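Local coordinates for protein myosin-I heavy chain (PDB 5EJR) that drives actin-based movement as an ATP-fuelled motor and acts early in phagocytosis and adhesion, this chain being its C-terminal MyTH4-FERM tail domain, at residues S69-W74 / Q91-R96; C109-Q114 / E129-L134; F216-T221 / R241-S246; K222-N227 / D237-Q242. One frame throughout, in Å; residues are numbered along the deposited sequence.

Contact 1 of 4, residues S69-W74 / Q91-R96; sequences SEIMMW and QSIISR
The guanidinium of R96 meets E70 edge-on: OE1 lies in the guanidinium plane, between the two terminal nitrogens, while the carboxylate plane is turned 56° away. R96 NH1 and NH2 each stand 2.8 Å from E70 OE1, an end-on salt bridge in which both nitrogens grip the same oxygen from above the carboxylate plane. S92 OG adds a third bond, reaching E70 OE1 at 2.8 Å from the syn side, well out of the carboxylate plane. An extended start followed by a turn at the third torsion (chi3 -62°) brings the head of R96 to E70. Beside this polar cluster, I93 runs its CG1 to CD1 arm against the opposite helix: CG1 packs on E70 CB at 3.7 Å, and CD1 presses on the backbone at I71 N, 3.6 Å away. The arms of I71 and I93 cross at about a right angle. Segments 69-74 and 91-96, on helices 58-75 and 86-99 of the MyTH4 domain, run at 144° to each other, mostly antiparallel. N67 OD1 also accepts from R96 NH1, a second partner that would help hold the guanidinium in place. Three donors on one oxygen would be expected to favour an ionised E70.

Contact 2 of 4, residues C109-Q114 / E129-L134; sequences CQAYRQ and ELIYFL
L134 N donates to L130 O at 2.9 Å, an ordinary helical bond that sets these two leucines one turn apart on the side of their helix where both meet A111. The contact itself is wholly apolar. A111 CB sits at the middle, against L130, I131 and L134 of the partner helix. L130 brings its CD2 methyl to 3.8 Å from A111 CB, I131 CG1 lies 3.9 Å from A111 CB, and L134 CD1 stands more loosely, 4.4 Å from that alanine CB. L130 and I131 leave the backbone differently. In L130, CG stands anti to the backbone N (chi1 169°), which turns its CD2 toward A111; in I131, CG1 is anti to the carbonyl carbon (chi1 -69°), and its arm goes past A111 to Y112. There I131 CD1 rests 4.0 Å from Y112 CA and lies near the ring plane, at the edge and not over a face. The axes of helices 109-113 and 129-134 come to 9.6 Å where the alanine methyl sits between them, running nearly antiparallel at 156°. The pair belongs to the helical bundle of the MyTH4 domain. L130 also packs on I90 and I93 of helix 86-99, I131 meets C173 of helix 164-178, and the hydroxyl of Y112 bonds to Q151 on helix 142-159.

Contact 3 of 4, residues F216-T221 / R241-S246; sequences FIDQST and RQYGIS
F216 and Y243 lie face to face, their planes 20° apart and their centroids 4.2 Å from each other; the two side chains run antiparallel, each passing over the other. The stack is offset: Y243 CD1 sits over the centre of the F216 ring, whereas F216 CD2 lies toward the rim of the tyrosine. At the far end of the stack, Y243 OH donates to D218 OD2 at 2.8 Å, coming from above a carboxylate that is tilted 64° to the phenol ring. The other oxygen, D218 OD1, takes S220 N at 3.0 Å in an Asx turn and S220 OG at 2.7 Å, so the loop itself holds the acceptor in place. S220 OG also lies at the ring edge, 3.5 Å from Y243 CE1. A leucine in place of Y243 would probably leave D218 OD2 without this donor and F216 without its stacking partner. In the RA-like, ubiquitin-related lobe of the FERM domain, the contact joins the hairpin loop between strands 211-215 and 221-225 to the C-terminal end of helix 232-243, where G244 completes a Schellman motif. Helix 317-332 packs on Y243 through I318 and L322, and V294 of strand 290-296 touches F216.

Contact 4 of 4, residues K222-N227 / D237-Q242; sequences KLAKIN and DTVCRQ
In the ubiquitin-like, RA-like lobe of the FERM domain, A224 and K222 of strand 222-225 pack on V239 of helix 237-242, the helix that follows the hairpin. V239 supplies the apolar middle: its CG1 methyl touches A224 CB at 3.6 Å and K222 CB at 3.8 Å. T238 OG1, which bonds to I235 O, rests beside the A224 methyl. On the more exposed side, K222 and Q242 lie alongside one another, pointing opposite ways. A bend at the second torsion of K222 (chi2 -77°) lays its aliphatic part along the helix, with CD 3.8 Å from Q242 CB. Q242 then reaches back to the strand with its amide. NE2 donates to L223 O at 3.0 Å, with an N-H...O angle of 151°; the acceptor lies in the amide plane, but the donor stands above the carbonyl plane. The amide oxygen works through water 1, which donates to Q242 OE1 and accepts from L223 N, each at 2.8 Å. A serine in place of K222 would probably leave Q242 CB without the methylene chain that lies along it and open a gap beside the glutamine. Q242 thus engages both backbone polar atoms of L223, one directly and one through water, tying the strand to the helix beside a small hydrophobic patch.

Overall arrangement
From the N terminus, contact 1 closes the loop between helices 58-75 and 86-99, and contact 2 then closes the next one, between helices 104-113 and 121-137. These two follow in series yet touch, I71 and W74 packing on L130, and together they knit the MyTH4 bundle. Further along, in the ubiquitin-related lobe of the FERM domain, contact 4 opens after contact 3 and both end on the same stretch of helix 232-243, sharing R241 and Q242, so strand and preceding loop are fastened to one helix. The two pairs do not touch, although the nearest atoms of contacts 2 and 4 are about 7 Å apart; the centres of contacts 1 and 3 are about 38 Å apart.

Contact 1 of 4, residues S69-W74 / Q91-R96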
loop_
_atom_site.group_PDB
_atom_site.type_symbol
_atom_site.label_atom_id
_atom_site.label_comp_id
_atom_site.label_asym_id
_atom_site.label_seq_id
_atom_site.Cartn_x
_atom_site.Cartn_y
_atom_site.Cartn_z
ATOM N N SER A 69 -23.101 5.879 15.706
ATOM C CA SER A 69 -23.573 4.516 15.457
ATOM C C SER A 69 -22.442 3.607 14.935
ATOM O O SER A 69 -22.446 2.419 15.235
ATOM C CB SER A 69 -24.787 4.502 14.529
ATOM O OG SER A 69 -24.479 4.858 13.194
ATOM N N GLU A 70 -21.452 4.181 14.205
ATOM C CA GLU A 70 -20.299 3.435 13.692
ATOM C C GLU A 70 -19.340 3.072 14.833
ATOM O O GLU A 70 -18.849 1.939 14.876
ATOM C CB GLU A 70 -19.604 4.193 12.551
ATOM C CG GLU A 70 -20.454 4.201 11.288
ATOM C CD GLU A 70 -19.895 4.866 10.048
ATOM O OE1 GLU A 70 -18.814 5.494 10.125
ATOM O OE2 GLU A 70 -20.565 4.779 8.995
ATOM N N ILE A 71 -19.118 4.017 15.778
ATOM C CA ILE A 71 -18.312 3.794 16.984
ATOM C C ILE A 71 -18.938 2.615 17.767
ATOM O O ILE A 71 -18.241 1.660 18.123
ATOM C CB ILE A 71 -18.175 5.104 17.804
ATOM C CG1 ILE A 71 -17.243 6.084 17.061
ATOM C CG2 ILE A 71 -17.680 4.834 19.233
ATOM C CD1 ILE A 71 -16.903 7.411 17.762
ATOM N N MET A 72 -20.280 2.647 17.921
ATOM C CA MET A 72 -21.076 1.603 18.572
ATOM C C MET A 72 -20.915 0.247 17.885
ATOM O O MET A 72 -20.836 -0.771 18.562
ATOM C CB MET A 72 -22.551 2.024 18.638
ATOM C CG MET A 72 -22.810 3.160 19.614
ATOM S SD MET A 72 -24.581 3.475 19.886
ATOM C CE MET A 72 -25.107 1.884 20.534
ATOM N N MET A 73 -20.824 0.238 16.549
ATOM C CA MET A 73 -20.608 -0.962 15.738
ATOM C C MET A 73 -19.214 -1.513 15.986
ATOM O O MET A 73 -19.042 -2.724 16.064
ATOM C CB MET A 73 -20.748 -0.626 14.250
ATOM C CG MET A 73 -22.166 -0.455 13.801
ATOM S SD MET A 73 -22.266 0.378 12.206
ATOM C CE MET A 73 -22.114 -0.931 11.184
ATOM N N TRP A 74 -18.212 -0.622 16.088
ATOM C CA TRP A 74 -16.821 -1.012 16.318
ATOM C C TRP A 74 -16.668 -1.655 17.707
ATOM O O TRP A 74 -16.017 -2.697 17.854
ATOM C CB TRP A 74 -15.895 0.204 16.181
ATOM C CG TRP A 74 -14.527 -0.057 16.719
ATOM C CD1 TRP A 74 -14.005 0.389 17.899
ATOM C CD2 TRP A 74 -13.541 -0.921 16.142
ATOM N NE1 TRP A 74 -12.729 -0.099 18.067
ATOM C CE2 TRP A 74 -12.428 -0.930 17.016
ATOM C CE3 TRP A 74 -13.480 -1.678 14.957
ATOM C CZ2 TRP A 74 -11.260 -1.651 16.732
ATOM C CZ3 TRP A 74 -12.318 -2.381 14.670
ATOM C CH2 TRP A 74 -11.232 -2.377 15.559
ATOM N N GLN A 91 -12.369 2.096 9.501
ATOM C CA GLN A 91 -11.820 2.829 8.348
ATOM C C GLN A 91 -12.744 4.014 7.976
ATOM O O GLN A 91 -12.248 5.108 7.717
ATOM C CB GLN A 91 -11.629 1.899 7.151
ATOM C CG GLN A 91 -10.298 1.153 7.207
ATOM C CD GLN A 91 -10.344 -0.111 6.398
ATOM O OE1 GLN A 91 -10.942 -0.179 5.321
ATOM N NE2 GLN A 91 -9.742 -1.156 6.917
ATOM N N SER A 92 -14.083 3.802 8.040
ATOM C CA SER A 92 -15.117 4.823 7.801
ATOM C C SER A 92 -14.978 5.974 8.802
ATOM O O SER A 92 -14.932 7.134 8.387
ATOM C CB SER A 92 -16.510 4.204 7.887
ATOM O OG SER A 92 -17.514 5.179 7.665
ATOM N N ILE A 93 -14.829 5.641 10.119
ATOM C CA ILE A 93 -14.672 6.599 11.214
ATOM C C ILE A 93 -13.442 7.446 11.026
ATOM O O ILE A 93 -13.523 8.663 11.176
ATOM C CB ILE A 93 -14.681 5.907 12.613
ATOM C CG1 ILE A 93 -16.005 5.151 12.864
ATOM C CG2 ILE A 93 -14.396 6.913 13.756
ATOM C CD1 ILE A 93 -15.956 4.121 13.993
ATOM N N ILE A 94 -12.296 6.816 10.727
ATOM C CA ILE A 94 -11.058 7.572 10.569
ATOM C C ILE A 94 -11.122 8.405 9.284
ATOM O O ILE A 94 -10.691 9.560 9.307
ATOM C CB ILE A 94 -9.797 6.678 10.728
ATOM C CG1 ILE A 94 -9.498 6.470 12.245
ATOM C CG2 ILE A 94 -8.565 7.262 10.023
ATOM C CD1 ILE A 94 -9.039 5.154 12.555
ATOM N N SER A 95 -11.748 7.870 8.220
ATOM C CA SER A 95 -11.918 8.611 6.955
ATOM C C SER A 95 -12.734 9.884 7.233
ATOM O O SER A 95 -12.309 10.984 6.854
ATOM C CB SER A 95 -12.602 7.743 5.903
ATOM O OG SER A 95 -13.009 8.517 4.784
ATOM N N ARG A 96 -13.858 9.741 7.994
ATOM C CA ARG A 96 -14.697 10.880 8.380
ATOM C C ARG A 96 -13.867 11.922 9.134
ATOM O O ARG A 96 -13.967 13.107 8.834
ATOM C CB ARG A 96 -15.916 10.404 9.192
ATOM C CG ARG A 96 -16.944 11.500 9.528
ATOM C CD ARG A 96 -18.168 10.953 10.232
ATOM N NE ARG A 96 -18.918 9.979 9.429
ATOM C CZ ARG A 96 -18.866 8.660 9.593
ATOM N NH1 ARG A 96 -18.079 8.128 10.527
ATOM N NH2 ARG A 96 -19.579 7.860 8.813
#

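Contact 2 of 4, residues C109-Q114 / E129-L134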
loop_
_atom_site.group_PDB
_atom_site.type_symbol
_atom_site.label_atom_id
_atom_site.label_comp_id
_atom_site.label_asym_id
_atom_site.label_seq_id
_atom_site.Cartn_x
_atom_site.Cartn_y
_atom_site.Cartn_z
ATOM N N CYS A 109 -14.364 12.721 21.669
ATOM C CA CYS A 109 -15.324 12.792 22.775
ATOM C C CYS A 109 -16.314 11.642 22.707
ATOM O O CYS A 109 -16.545 11.028 23.736
ATOM C CB CYS A 109 -16.027 14.142 22.814
ATOM S SG CYS A 109 -14.932 15.530 23.202
ATOM N N GLN A 110 -16.845 11.290 21.508
ATOM C CA GLN A 110 -17.786 10.156 21.380
ATOM C C GLN A 110 -17.130 8.841 21.763
ATOM O O GLN A 110 -17.794 7.980 22.348
ATOM C CB GLN A 110 -18.332 9.997 19.955
ATOM C CG GLN A 110 -19.338 11.044 19.503
ATOM C CD GLN A 110 -19.852 10.774 18.097
ATOM O OE1 GLN A 110 -19.422 9.845 17.397
ATOM N NE2 GLN A 110 -20.834 11.550 17.672
ATOM N N ALA A 111 -15.843 8.653 21.358
ATOM C CA ALA A 111 -15.113 7.414 21.615
ATOM C C ALA A 111 -14.870 7.305 23.111
ATOM O O ALA A 111 -15.176 6.262 23.692
ATOM C CB ALA A 111 -13.791 7.400 20.844
ATOM N N TYR A 112 -14.374 8.392 23.730
ATOM C CA TYR A 112 -14.084 8.449 25.157
ATOM C C TYR A 112 -15.333 8.231 26.027
ATOM O O TYR A 112 -15.308 7.388 26.928
ATOM C CB TYR A 112 -13.347 9.740 25.561
ATOM C CG TYR A 112 -13.067 9.744 27.047
ATOM C CD1 TYR A 112 -12.035 8.975 27.581
ATOM C CD2 TYR A 112 -13.930 10.385 27.937
ATOM C CE1 TYR A 112 -11.831 8.894 28.960
ATOM C CE2 TYR A 112 -13.733 10.312 29.316
ATOM C CZ TYR A 112 -12.687 9.563 29.821
ATOM O OH TYR A 112 -12.496 9.495 31.174
ATOM N N ARG A 113 -16.415 8.983 25.758
ATOM C CA ARG A 113 -17.699 8.864 26.473
ATOM C C ARG A 113 -18.129 7.394 26.527
ATOM O O ARG A 113 -18.558 6.913 27.574
ATOM C CB ARG A 113 -18.779 9.714 25.771
ATOM C CG ARG A 113 -20.222 9.292 26.046
ATOM C CD ARG A 113 -21.121 9.633 24.884
ATOM N NE ARG A 113 -22.417 8.971 24.963
ATOM C CZ ARG A 113 -23.520 9.543 25.434
ATOM N NH1 ARG A 113 -23.480 10.776 25.922
ATOM N NH2 ARG A 113 -24.669 8.884 25.431
ATOM N N GLN A 114 -17.971 6.669 25.415
ATOM C CA GLN A 114 -18.407 5.283 25.371
ATOM C C GLN A 114 -17.495 4.315 26.167
ATOM O O GLN A 114 -17.907 3.189 26.435
ATOM C CB GLN A 114 -18.632 4.849 23.930
ATOM C CG GLN A 114 -19.874 5.503 23.295
ATOM C CD GLN A 114 -21.181 5.037 23.911
ATOM O OE1 GLN A 114 -21.711 5.631 24.857
ATOM N NE2 GLN A 114 -21.714 3.949 23.399
ATOM N N GLU A 129 -9.123 1.259 21.920
ATOM C CA GLU A 129 -8.421 0.829 20.686
ATOM C C GLU A 129 -8.694 1.857 19.572
ATOM O O GLU A 129 -7.782 2.224 18.814
ATOM C CB GLU A 129 -8.914 -0.554 20.233
ATOM C CG GLU A 129 -8.380 -1.699 21.081
ATOM C CD GLU A 129 -8.906 -3.070 20.714
ATOM O OE1 GLU A 129 -10.054 -3.158 20.225
ATOM O OE2 GLU A 129 -8.180 -4.062 20.946
ATOM N N LEU A 130 -9.944 2.360 19.522
ATOM C CA LEU A 130 -10.364 3.398 18.579
ATOM C C LEU A 130 -9.609 4.687 18.870
ATOM O O LEU A 130 -9.125 5.305 17.935
ATOM C CB LEU A 130 -11.898 3.600 18.620
ATOM C CG LEU A 130 -12.505 4.822 17.878
ATOM C CD1 LEU A 130 -12.166 4.815 16.392
ATOM C CD2 LEU A 130 -13.994 4.838 18.034
ATOM N N ILE A 131 -9.428 5.052 20.153
ATOM C CA ILE A 131 -8.680 6.265 20.522
ATOM C C ILE A 131 -7.230 6.150 20.031
ATOM O O ILE A 131 -6.661 7.125 19.519
ATOM C CB ILE A 131 -8.782 6.560 22.040
ATOM C CG1 ILE A 131 -10.228 6.992 22.405
ATOM C CG2 ILE A 131 -7.767 7.613 22.467
ATOM C CD1 ILE A 131 -10.596 6.934 23.912
ATOM N N TYR A 132 -6.645 4.946 20.167
ATOM C CA TYR A 132 -5.287 4.689 19.680
ATOM C C TYR A 132 -5.194 4.956 18.169
ATOM O O TYR A 132 -4.276 5.652 17.727
ATOM C CB TYR A 132 -4.866 3.241 19.985
ATOM C CG TYR A 132 -3.646 2.821 19.195
ATOM C CD1 TYR A 132 -2.372 3.233 19.574
ATOM C CD2 TYR A 132 -3.769 2.059 18.035
ATOM C CE1 TYR A 132 -1.247 2.889 18.827
ATOM C CE2 TYR A 132 -2.649 1.716 17.273
ATOM C CZ TYR A 132 -1.390 2.121 17.683
ATOM O OH TYR A 132 -0.271 1.768 16.961
ATOM N N PHE A 133 -6.130 4.373 17.391
ATOM C CA PHE A 133 -6.186 4.480 15.930
ATOM C C PHE A 133 -6.528 5.890 15.461
ATOM O O PHE A 133 -6.093 6.288 14.379
ATOM C CB PHE A 133 -7.104 3.414 15.317
ATOM C CG PHE A 133 -6.541 2.007 15.369
ATOM C CD1 PHE A 133 -5.315 1.707 14.786
ATOM C CD2 PHE A 133 -7.259 0.973 15.961
ATOM C CE1 PHE A 133 -4.795 0.402 14.835
ATOM C CE2 PHE A 133 -6.740 -0.330 16.013
ATOM C CZ PHE A 133 -5.508 -0.608 15.453
ATOM N N LEU A 134 -7.207 6.695 16.308
ATOM C CA LEU A 134 -7.443 8.094 15.973
ATOM C C LEU A 134 -6.137 8.836 16.222
ATOM O O LEU A 134 -5.714 9.633 15.375
ATOM C CB LEU A 134 -8.543 8.745 16.851
ATOM C CG LEU A 134 -9.969 8.221 16.756
ATOM C CD1 LEU A 134 -10.816 8.784 17.891
ATOM C CD2 LEU A 134 -10.606 8.578 15.429
#

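Contact 3 of 4, residues F216-T221 / R241-S246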
loop_
_atom_site.group_PDB
_atom_site.type_symbol
_atom_site.label_atom_id
_atom_site.label_comp_id
_atom_site.label_asym_id
_atom_site.label_seq_id
_atom_site.Cartn_x
_atom_site.Cartn_y
_atom_site.Cartn_z
ATOM N N PHE A 216 9.102 -13.148 -3.323
ATOM C CA PHE A 216 10.111 -12.870 -4.338
ATOM C C PHE A 216 9.680 -13.655 -5.563
ATOM O O PHE A 216 8.783 -14.483 -5.464
ATOM C CB PHE A 216 11.524 -13.266 -3.874
ATOM C CG PHE A 216 12.120 -12.272 -2.910
ATOM C CD1 PHE A 216 11.758 -12.277 -1.564
ATOM C CD2 PHE A 216 13.066 -11.344 -3.336
ATOM C CE1 PHE A 216 12.292 -11.327 -0.673
ATOM C CE2 PHE A 216 13.610 -10.409 -2.442
ATOM C CZ PHE A 216 13.206 -10.398 -1.123
ATOM N N ILE A 217 10.298 -13.384 -6.710
ATOM C CA ILE A 217 9.990 -14.008 -7.999
ATOM C C ILE A 217 10.136 -15.556 -7.980
ATOM O O ILE A 217 9.439 -16.235 -8.727
ATOM C CB ILE A 217 10.840 -13.323 -9.123
ATOM C CG1 ILE A 217 10.338 -13.675 -10.551
ATOM C CG2 ILE A 217 12.334 -13.591 -8.963
ATOM C CD1 ILE A 217 9.158 -12.851 -11.029
ATOM N N ASP A 218 11.012 -16.100 -7.117
ATOM C CA ASP A 218 11.237 -17.547 -7.031
ATOM C C ASP A 218 10.158 -18.253 -6.199
ATOM O O ASP A 218 10.206 -19.475 -6.042
ATOM C CB ASP A 218 12.672 -17.868 -6.538
ATOM C CG ASP A 218 13.030 -17.477 -5.104
ATOM O OD1 ASP A 218 12.219 -16.790 -4.449
ATOM O OD2 ASP A 218 14.139 -17.827 -4.657
ATOM N N GLN A 219 9.173 -17.467 -5.691
ATOM C CA GLN A 219 8.030 -17.879 -4.865
ATOM C C GLN A 219 8.425 -18.063 -3.388
ATOM O O GLN A 219 7.572 -18.394 -2.558
ATOM C CB GLN A 219 7.281 -19.104 -5.439
ATOM C CG GLN A 219 6.645 -18.862 -6.798
ATOM C CD GLN A 219 6.195 -20.157 -7.429
ATOM O OE1 GLN A 219 6.923 -20.779 -8.213
ATOM N NE2 GLN A 219 4.989 -20.605 -7.093
ATOM N N SER A 220 9.699 -17.772 -3.050
ATOM C CA SER A 220 10.176 -17.805 -1.668
ATOM C C SER A 220 9.666 -16.534 -0.998
ATOM O O SER A 220 9.263 -15.599 -1.688
ATOM C CB SER A 220 11.700 -17.917 -1.602
ATOM O OG SER A 220 12.353 -16.664 -1.719
ATOM N N THR A 221 9.655 -16.503 0.328
ATOM C CA THR A 221 9.105 -15.385 1.098
ATOM C C THR A 221 10.087 -14.929 2.165
ATOM O O THR A 221 11.020 -15.666 2.501
ATOM C CB THR A 221 7.747 -15.827 1.716
ATOM O OG1 THR A 221 6.989 -16.562 0.754
ATOM C CG2 THR A 221 6.901 -14.677 2.168
ATOM N N ARG A 241 17.732 -6.766 1.971
ATOM C CA ARG A 241 18.889 -7.038 2.834
ATOM C C ARG A 241 18.814 -8.472 3.385
ATOM O O ARG A 241 19.822 -9.175 3.371
ATOM C CB ARG A 241 18.967 -6.045 3.994
ATOM C CG ARG A 241 19.800 -4.817 3.700
ATOM C CD ARG A 241 19.594 -3.721 4.736
ATOM N NE ARG A 241 20.148 -2.435 4.294
ATOM C CZ ARG A 241 19.554 -1.602 3.439
ATOM N NH1 ARG A 241 18.385 -1.912 2.903
ATOM N NH2 ARG A 241 20.141 -0.464 3.098
ATOM N N GLN A 242 17.617 -8.911 3.822
ATOM C CA GLN A 242 17.375 -10.276 4.316
ATOM C C GLN A 242 17.660 -11.321 3.230
ATOM O O GLN A 242 18.266 -12.353 3.502
ATOM C CB GLN A 242 15.923 -10.425 4.786
ATOM C CG GLN A 242 15.688 -9.912 6.194
ATOM C CD GLN A 242 14.271 -10.164 6.628
ATOM O OE1 GLN A 242 13.870 -11.302 6.919
ATOM N NE2 GLN A 242 13.479 -9.111 6.667
ATOM N N TYR A 243 17.218 -11.050 1.996
ATOM C CA TYR A 243 17.456 -11.947 0.866
ATOM C C TYR A 243 18.938 -12.057 0.495
ATOM O O TYR A 243 19.355 -13.072 -0.048
ATOM C CB TYR A 243 16.624 -11.498 -0.341
ATOM C CG TYR A 243 16.400 -12.601 -1.346
ATOM C CD1 TYR A 243 15.357 -13.508 -1.191
ATOM C CD2 TYR A 243 17.218 -12.730 -2.464
ATOM C CE1 TYR A 243 15.147 -14.530 -2.111
ATOM C CE2 TYR A 243 17.036 -13.767 -3.377
ATOM C CZ TYR A 243 15.987 -14.656 -3.204
ATOM O OH TYR A 243 15.747 -15.633 -4.137
ATOM N N GLY A 244 19.720 -11.026 0.807
ATOM C CA GLY A 244 21.144 -11.006 0.518
ATOM C C GLY A 244 21.541 -10.102 -0.640
ATOM O O GLY A 244 22.673 -10.201 -1.108
ATOM N N ILE A 245 20.628 -9.209 -1.119
ATOM C CA ILE A 245 20.941 -8.277 -2.211
ATOM C C ILE A 245 21.935 -7.262 -1.605
ATOM O O ILE A 245 21.729 -6.843 -0.464
ATOM C CB ILE A 245 19.630 -7.608 -2.731
ATOM C CG1 ILE A 245 18.688 -8.654 -3.398
ATOM C CG2 ILE A 245 19.915 -6.410 -3.669
ATOM C CD1 ILE A 245 17.210 -8.252 -3.470
ATOM N N SER A 246 23.027 -6.928 -2.332
ATOM C CA SER A 246 24.031 -6.004 -1.844
ATOM C C SER A 246 23.473 -4.620 -1.708
ATOM O O SER A 246 22.545 -4.246 -2.428
ATOM C CB SER A 246 25.281 -5.991 -2.724
ATOM O OG SER A 246 25.147 -5.098 -3.821
#

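Contact 4 of 4, residues K222-N227 / D237-Q242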
loop_
_atom_site.group_PDB
_atom_site.type_symbol
_atom_site.label_atom_id
_atom_site.label_comp_id
_atom_site.label_asym_id
_atom_site.label_seq_id
_atom_site.Cartn_x
_atom_site.Cartn_y
_atom_site.Cartn_z
ATOM N N LYS A 222 9.887 -13.703 2.679
ATOM C CA LYS A 222 10.635 -13.095 3.778
ATOM C C LYS A 222 9.659 -12.334 4.671
ATOM O O LYS A 222 8.655 -11.793 4.191
ATOM C CB LYS A 222 11.775 -12.165 3.293
ATOM C CG LYS A 222 13.003 -12.887 2.727
ATOM C CD LYS A 222 13.901 -13.480 3.809
ATOM C CE LYS A 222 14.951 -14.406 3.252
ATOM N NZ LYS A 222 15.877 -14.884 4.316
ATOM N N LEU A 223 9.922 -12.346 5.973
ATOM C CA LEU A 223 9.083 -11.646 6.922
ATOM C C LEU A 223 9.778 -10.352 7.253
ATOM O O LEU A 223 10.923 -10.367 7.703
ATOM C CB LEU A 223 8.812 -12.501 8.181
ATOM C CG LEU A 223 8.006 -13.790 7.965
ATOM C CD1 LEU A 223 7.979 -14.628 9.226
ATOM C CD2 LEU A 223 6.589 -13.501 7.508
ATOM N N ALA A 224 9.122 -9.227 6.951
ATOM C CA ALA A 224 9.684 -7.906 7.201
ATOM C C ALA A 224 9.071 -7.267 8.432
ATOM O O ALA A 224 7.854 -7.292 8.581
ATOM C CB ALA A 224 9.432 -7.013 5.998
ATOM N N LYS A 225 9.894 -6.614 9.260
ATOM C CA LYS A 225 9.419 -5.887 10.452
ATOM C C LYS A 225 8.601 -4.675 9.978
ATOM O O LYS A 225 9.023 -3.956 9.062
ATOM C CB LYS A 225 10.590 -5.440 11.337
ATOM C CG LYS A 225 11.230 -6.578 12.128
ATOM C CD LYS A 225 12.640 -6.221 12.629
ATOM C CE LYS A 225 12.660 -5.491 13.956
ATOM N NZ LYS A 225 14.028 -5.026 14.316
ATOM N N ILE A 226 7.407 -4.501 10.558
ATOM C CA ILE A 226 6.438 -3.467 10.177
ATOM C C ILE A 226 5.979 -2.648 11.392
ATOM O O ILE A 226 5.631 -3.210 12.424
ATOM C CB ILE A 226 5.256 -4.147 9.396
ATOM C CG1 ILE A 226 4.318 -3.157 8.706
ATOM C CG2 ILE A 226 4.444 -5.117 10.243
ATOM C CD1 ILE A 226 3.235 -3.872 7.821
ATOM N N ASN A 227 6.031 -1.331 11.278
ATOM C CA ASN A 227 5.564 -0.406 12.310
ATOM C C ASN A 227 4.442 0.418 11.668
ATOM O O ASN A 227 4.284 0.379 10.445
ATOM C CB ASN A 227 6.688 0.523 12.781
ATOM C CG ASN A 227 8.052 -0.115 12.924
ATOM O OD1 ASN A 227 8.199 -1.270 13.353
ATOM N ND2 ASN A 227 9.089 0.639 12.583
ATOM N N ASP A 237 13.758 -2.164 1.380
ATOM C CA ASP A 237 15.136 -2.158 1.876
ATOM C C ASP A 237 15.445 -3.318 2.822
ATOM O O ASP A 237 16.466 -3.997 2.652
ATOM C CB ASP A 237 15.449 -0.817 2.537
ATOM C CG ASP A 237 15.648 0.305 1.547
ATOM O OD1 ASP A 237 15.315 0.112 0.351
ATOM O OD2 ASP A 237 16.126 1.383 1.965
ATOM N N THR A 238 14.539 -3.581 3.779
ATOM C CA THR A 238 14.725 -4.648 4.760
ATOM C C THR A 238 14.626 -6.035 4.123
ATOM O O THR A 238 15.535 -6.835 4.324
ATOM C CB THR A 238 13.782 -4.478 5.990
ATOM O OG1 THR A 238 12.429 -4.798 5.639
ATOM C CG2 THR A 238 13.852 -3.081 6.602
ATOM N N VAL A 239 13.563 -6.329 3.338
ATOM C CA VAL A 239 13.468 -7.675 2.739
ATOM C C VAL A 239 14.609 -7.961 1.781
ATOM O O VAL A 239 15.029 -9.103 1.675
ATOM C CB VAL A 239 12.129 -8.091 2.101
ATOM C CG1 VAL A 239 11.087 -8.421 3.144
ATOM C CG2 VAL A 239 11.633 -7.083 1.054
ATOM N N CYS A 240 15.073 -6.934 1.053
ATOM C CA CYS A 240 16.166 -7.095 0.099
ATOM C C CYS A 240 17.473 -7.412 0.805
ATOM O O CYS A 240 18.198 -8.274 0.334
ATOM C CB CYS A 240 16.267 -5.898 -0.840
ATOM S SG CYS A 240 14.943 -5.860 -2.084
ATOM N N ARG A 241 17.732 -6.766 1.971
ATOM C CA ARG A 241 18.889 -7.038 2.834
ATOM C C ARG A 241 18.814 -8.472 3.385
ATOM O O ARG A 241 19.822 -9.175 3.371
ATOM C CB ARG A 241 18.967 -6.045 3.994
ATOM C CG ARG A 241 19.800 -4.817 3.700
ATOM C CD ARG A 241 19.594 -3.721 4.736
ATOM N NE ARG A 241 20.148 -2.435 4.294
ATOM C CZ ARG A 241 19.554 -1.602 3.439
ATOM N NH1 ARG A 241 18.385 -1.912 2.903
ATOM N NH2 ARG A 241 20.141 -0.464 3.098
ATOM N N GLN A 242 17.617 -8.911 3.822
ATOM C CA GLN A 242 17.375 -10.276 4.316
ATOM C C GLN A 242 17.660 -11.321 3.230
ATOM O O GLN A 242 18.266 -12.353 3.502
ATOM C CB GLN A 242 15.923 -10.425 4.786
ATOM C CG GLN A 242 15.688 -9.912 6.194
ATOM C CD GLN A 242 14.271 -10.164 6.628
ATOM O OE1 GLN A 242 13.870 -11.302 6.919
ATOM N NE2 GLN A 242 13.479 -9.111 6.667
HETATM O O HOH W 1 12.162 -13.549 7.183
#